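Local coordinates for protein positive phenol-degradative gene regulator (Ralstonia sp. E2, PDB 5FRY) that activates transcription of phenol-degradation genes, sensing phenols through this N-terminal domain, and in the whole protein probably also binds ATP and DNA, at residues L101-I104 and R109-P112; E80-M85 and F92-M97. All coordinates share one frame; numbering follows the deposited sequence.

Interaction 1: residues L101-I104 and R109-P112; sequences LHTI and RVTP. With ERH (3,4-dimethylphenol), chain D.
T103 on helix 97-104 and V110 on strand 109-118 meet obliquely, the threonine hydroxyl beside a valine methyl with T103 OG1 3.7 Å from V110 CG2. The hydroxyl lies beside its own backbone N (chi1 -50°), turned back along the helix, and its hydrogen bond goes to P99 O one turn earlier, with a weaker one to V108 O. V110 N lies 3.7 Å from T103 OG1, too long for a bond, and this buried amide has no polar partner. R109 directs its side chain away from the helix; it takes part through its backbone, CA lying 4.2 Å from T103 OG1, while its main chain pairs with E131 on the adjoining strand 123-131. V110 divides its two methyls between neighbours. CG2 faces T103 and also H102, whose CB is 4.1 Å from it, whereas CG1 (chi1 -163°) lies 3.7 Å from carbon C05 of the bound dimethylphenol. The phenol oxygen sits at the edge of the H102 ring, near its plane, on the ND1 side, but the modelled separation is too short to define the bond. Y157 stacks on this imidazole, which would restrict its rotation. T103 also packs against G30 of the second subunit. The chemistry thus separates two roles: the threonine hydroxyl is occupied within its own helix and turn, while valine and histidine supply an apolar and a polar wall to the phenol pocket.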
loop_
_atom_site.group_PDB
_atom_site.type_symbol
_atom_site.label_atom_id
_atom_site.label_comp_id
_atom_site.label_asym_id
_atom_site.label_seq_id
_atom_site.Cartn_x
_atom_site.Cartn_y
_atom_site.Cartn_z
ATOM N N LEU A 101 4.457 -10.408 -11.532
ATOM C CA LEU A 101 3.767 -9.231 -11.046
ATOM C C LEU A 101 4.084 -8.969 -9.586
ATOM O O LEU A 101 4.316 -7.860 -9.219
ATOM C CB LEU A 101 2.286 -9.333 -11.299
ATOM C CG LEU A 101 1.781 -8.999 -12.677
ATOM C CD1 LEU A 101 0.417 -9.569 -12.991
ATOM C CD2 LEU A 101 1.798 -7.505 -12.864
ATOM N N HIS A 102 4.100 -10.021 -8.774
ATOM C CA HIS A 102 4.423 -9.883 -7.358
ATOM C C HIS A 102 5.782 -9.214 -7.170
ATOM O O HIS A 102 5.974 -8.422 -6.247
ATOM C CB HIS A 102 4.409 -11.250 -6.670
ATOM C CG HIS A 102 3.702 -11.253 -5.350
ATOM N ND1 HIS A 102 3.583 -12.386 -4.574
ATOM C CD2 HIS A 102 3.077 -10.264 -4.671
ATOM C CE1 HIS A 102 2.914 -12.094 -3.472
ATOM N NE2 HIS A 102 2.596 -10.812 -3.506
ATOM N N THR A 103 6.720 -9.538 -8.054
ATOM C CA THR A 103 8.042 -8.981 -8.007
ATOM C C THR A 103 8.047 -7.536 -8.441
ATOM O O THR A 103 8.581 -6.714 -7.753
ATOM C CB THR A 103 9.034 -9.811 -8.826
ATOM O OG1 THR A 103 8.932 -11.168 -8.465
ATOM C CG2 THR A 103 10.434 -9.398 -8.552
ATOM N N ILE A 104 7.393 -7.233 -9.555
ATOM C CA ILE A 104 7.339 -5.867 -10.065
ATOM C C ILE A 104 6.778 -4.931 -9.017
ATOM O O ILE A 104 7.194 -3.778 -8.913
ATOM C CB ILE A 104 6.488 -5.763 -11.338
ATOM C CG1 ILE A 104 7.208 -6.458 -12.502
ATOM C CG2 ILE A 104 6.192 -4.295 -11.672
ATOM C CD1 ILE A 104 6.329 -6.704 -13.738
ATOM N N ARG A 109 10.681 -11.412 -4.018
ATOM C CA ARG A 109 11.389 -12.025 -5.117
ATOM C C ARG A 109 10.988 -13.495 -5.211
ATOM O O ARG A 109 11.290 -14.306 -4.329
ATOM C CB ARG A 109 12.891 -11.891 -4.917
ATOM C CG ARG A 109 13.683 -12.843 -5.751
ATOM C CD ARG A 109 13.707 -12.412 -7.202
ATOM N NE ARG A 109 14.602 -13.259 -7.988
ATOM C CZ ARG A 109 15.886 -13.442 -7.709
ATOM N NH1 ARG A 109 16.433 -12.845 -6.655
ATOM N NH2 ARG A 109 16.626 -14.225 -8.483
ATOM N N VAL A 110 10.297 -13.822 -6.284
ATOM C CA VAL A 110 9.655 -15.124 -6.396
ATOM C C VAL A 110 10.445 -16.031 -7.310
ATOM O O VAL A 110 10.901 -15.608 -8.373
ATOM C CB VAL A 110 8.219 -14.987 -6.916
ATOM C CG1 VAL A 110 7.438 -16.269 -6.639
ATOM C CG2 VAL A 110 7.531 -13.816 -6.263
ATOM N N THR A 111 10.647 -17.271 -6.874
ATOM C CA THR A 111 11.233 -18.287 -7.738
ATOM C C THR A 111 10.355 -19.521 -7.715
ATOM O O THR A 111 10.224 -20.171 -6.677
ATOM C CB THR A 111 12.670 -18.658 -7.314
ATOM O OG1 THR A 111 13.507 -17.503 -7.425
ATOM C CG2 THR A 111 13.226 -19.776 -8.199
ATOM N N PRO A 112 9.725 -19.830 -8.859
ATOM C CA PRO A 112 8.936 -21.059 -8.952
ATOM C C PRO A 112 9.868 -22.256 -8.855
ATOM O O PRO A 112 10.954 -22.237 -9.440
ATOM C CB PRO A 112 8.266 -20.964 -10.325
ATOM C CG PRO A 112 9.094 -19.995 -11.106
ATOM C CD PRO A 112 9.732 -19.059 -10.116
HETATM O O01 ERH D . 3.883 -14.468 -5.135
HETATM C C02 ERH D . 3.205 -17.906 -6.549
HETATM C C03 ERH D . 1.383 -16.355 -7.193
HETATM C C04 ERH D . 2.039 -17.718 -7.197
HETATM C C05 ERH D . 3.860 -16.754 -5.818
HETATM C C06 ERH D . 1.965 -15.328 -6.542
HETATM C C07 ERH D . 3.275 -15.540 -5.815
HETATM C C08 ERH D . 3.862 -19.269 -6.552
HETATM C C09 ERH D . 0.072 -16.143 -7.921
#

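Interaction 2: residues E80-M85 and F92-M97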
loop_
_atom_site.group_PDB
_atom_site.type_symbol
_atom_site.label_atom_id
_atom_site.label_comp_id
_atom_site.label_asym_id
_atom_site.label_seq_id
_atom_site.Cartn_x
_atom_site.Cartn_y
_atom_site.Cartn_z
ATOM N N GLU A 80 -6.520 -10.825 -13.857
ATOM C CA GLU A 80 -7.331 -10.231 -14.924
ATOM C C GLU A 80 -6.436 -9.581 -15.956
ATOM O O GLU A 80 -6.727 -9.630 -17.156
ATOM C CB GLU A 80 -8.315 -9.195 -14.373
ATOM C CG GLU A 80 -9.380 -9.785 -13.475
ATOM C CD GLU A 80 -10.193 -8.721 -12.761
ATOM O OE1 GLU A 80 -9.939 -7.509 -12.985
ATOM O OE2 GLU A 80 -11.083 -9.093 -11.966
ATOM N N LEU A 81 -5.357 -8.960 -15.485
ATOM C CA LEU A 81 -4.387 -8.343 -16.373
ATOM C C LEU A 81 -3.672 -9.422 -17.189
ATOM O O LEU A 81 -3.457 -9.258 -18.390
ATOM C CB LEU A 81 -3.389 -7.486 -15.580
ATOM C CG LEU A 81 -2.177 -6.941 -16.337
ATOM C CD1 LEU A 81 -2.641 -6.175 -17.565
ATOM C CD2 LEU A 81 -1.308 -6.053 -15.460
ATOM N N ALA A 82 -3.341 -10.538 -16.549
ATOM C CA ALA A 82 -2.593 -11.602 -17.211
ATOM C C ALA A 82 -3.441 -12.280 -18.275
ATOM O O ALA A 82 -2.943 -12.656 -19.335
ATOM C CB ALA A 82 -2.100 -12.626 -16.192
ATOM N N LYS A 83 -4.725 -12.433 -17.991
ATOM C CA LYS A 83 -5.635 -13.075 -18.936
ATOM C C LYS A 83 -5.775 -12.267 -20.234
ATOM O O LYS A 83 -6.164 -12.825 -21.259
ATOM C CB LYS A 83 -7.018 -13.282 -18.305
ATOM C CG LYS A 83 -7.166 -14.516 -17.409
ATOM C CD LYS A 83 -8.323 -14.260 -16.468
ATOM C CE LYS A 83 -8.610 -15.397 -15.521
ATOM N NZ LYS A 83 -10.025 -15.258 -15.010
ATOM N N THR A 84 -5.445 -10.980 -20.180
ATOM C CA THR A 84 -5.471 -10.134 -21.366
ATOM C C THR A 84 -4.366 -10.552 -22.330
ATOM O O THR A 84 -4.618 -10.802 -23.508
ATOM C CB THR A 84 -5.293 -8.648 -21.006
ATOM O OG1 THR A 84 -4.248 -8.510 -20.036
ATOM C CG2 THR A 84 -6.585 -8.080 -20.436
ATOM N N MET A 85 -3.143 -10.631 -21.818
ATOM C CA MET A 85 -2.002 -11.074 -22.610
ATOM C C MET A 85 -1.855 -12.587 -22.508
ATOM O O MET A 85 -1.058 -13.093 -21.719
ATOM C CB MET A 85 -0.720 -10.385 -22.140
ATOM C CG MET A 85 -0.407 -10.595 -20.667
ATOM S SD MET A 85 0.417 -9.175 -19.922
ATOM C CE MET A 85 -0.983 -8.296 -19.232
ATOM N N PHE A 92 1.598 -22.493 -18.113
ATOM C CA PHE A 92 2.670 -22.135 -17.196
ATOM C C PHE A 92 3.081 -20.684 -17.408
ATOM O O PHE A 92 3.404 -19.971 -16.451
ATOM C CB PHE A 92 3.876 -23.060 -17.367
ATOM C CG PHE A 92 5.119 -22.545 -16.705
ATOM C CD1 PHE A 92 5.293 -22.663 -15.334
ATOM C CD2 PHE A 92 6.115 -21.927 -17.455
ATOM C CE1 PHE A 92 6.439 -22.176 -14.722
ATOM C CE2 PHE A 92 7.262 -21.438 -16.847
ATOM C CZ PHE A 92 7.421 -21.563 -15.482
ATOM N N GLY A 93 3.079 -20.252 -18.664
ATOM C CA GLY A 93 3.378 -18.869 -18.991
ATOM C C GLY A 93 2.367 -17.945 -18.346
ATOM O O GLY A 93 2.714 -16.864 -17.862
ATOM N N MET A 94 1.113 -18.385 -18.332
ATOM C CA MET A 94 0.046 -17.649 -17.673
ATOM C C MET A 94 0.286 -17.571 -16.166
ATOM O O MET A 94 0.239 -16.495 -15.566
ATOM C CB MET A 94 -1.309 -18.306 -17.955
ATOM C CG MET A 94 -1.672 -18.381 -19.422
ATOM S SD MET A 94 -1.665 -16.753 -20.212
ATOM C CE MET A 94 -2.653 -15.800 -19.052
ATOM N N LEU A 95 0.518 -18.732 -15.564
ATOM C CA LEU A 95 0.796 -18.836 -14.140
ATOM C C LEU A 95 1.978 -17.957 -13.761
ATOM O O LEU A 95 1.921 -17.199 -12.789
ATOM C CB LEU A 95 1.065 -20.295 -13.768
ATOM C CG LEU A 95 1.398 -20.685 -12.327
ATOM C CD1 LEU A 95 2.840 -20.324 -11.958
ATOM C CD2 LEU A 95 0.422 -20.051 -11.353
ATOM N N GLU A 96 3.036 -18.041 -14.567
ATOM C CA GLU A 96 4.298 -17.378 -14.267
ATOM C C GLU A 96 4.178 -15.858 -14.223
ATOM O O GLU A 96 5.098 -15.174 -13.760
ATOM C CB GLU A 96 5.369 -17.790 -15.291
ATOM C CG GLU A 96 6.741 -17.161 -15.023
ATOM C CD GLU A 96 7.862 -17.753 -15.872
ATOM O OE1 GLU A 96 7.736 -17.753 -17.114
ATOM O OE2 GLU A 96 8.872 -18.212 -15.291
ATOM N N MET A 97 3.059 -15.326 -14.699
ATOM C CA MET A 97 2.874 -13.888 -14.669
ATOM C C MET A 97 2.576 -13.435 -13.237
ATOM O O MET A 97 2.956 -12.331 -12.849
ATOM C CB MET A 97 1.773 -13.459 -15.642
ATOM C CG MET A 97 2.264 -13.314 -17.084
ATOM S SD MET A 97 0.986 -12.931 -18.330
ATOM C CE MET A 97 0.086 -14.468 -18.349
#
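M94, which lies against A82, has a carbonyl oxygen held by two donors: M97 N approaches M94 O at 3.2 Å, and the hydroxyl of Y161 from helix 152-166 adds a second hydrogen bond. From this turn of backbone two methionine side chains reach across to the end of helix 60-84, and no hydrogen bond joins the two segments. All three side-chain torsions of M94 are near -60°, which coils the chain and brings its terminal methyl round to the opposing backbone, CE lying 3.2 Å from A82 O. That same methyl lies over the backbone of K83, whose amine is hydrogen-bonded to A164 O. M97 arrives by a straighter route. Its chain is extended at chi2 (175°) and bends at the sulfur, so that CE rests 3.6 Å from A82 CB. M97 CE is also 3.7 Å from A82 O, and the small alanine is therefore met by methyls from both methionines. M85 and M97 lie alongside one another, running opposite ways, with M85 CG 3.6 Å from M97 SD. L19 of helix 15-20 touches both M85 and M97, and Y161 touches A82 and M97. Flexible thioether chains fitted around one alanine thus join helix 60-84 to the end of helix 91-95 and the start of helix 97-104, a small apolar packing of three helices in the aromatic-catabolism activator region of the sensory domain.

How the interactions relate
Interaction 2 precedes interaction 1 along the chain, and their centres are 13 Å apart; the segments adjoin in sequence without otherwise touching. Helix 97-104 connects them: M97 at its start belongs to the methionine cluster, whereas H102, just over one turn further on, reaches the phenol pocket. The M97 side chain is still about 8 Å from the bound dimethylphenol, so interaction 2 lies outside the first shell of the pocket, while H102 and V110 line it. Helix 152-166 backs both contacts through two pocket residues, Y157 at H102 and Y161 at M94 and M97. The zinc ion lies beyond interaction 1, about 10 Å from the H102 side chain.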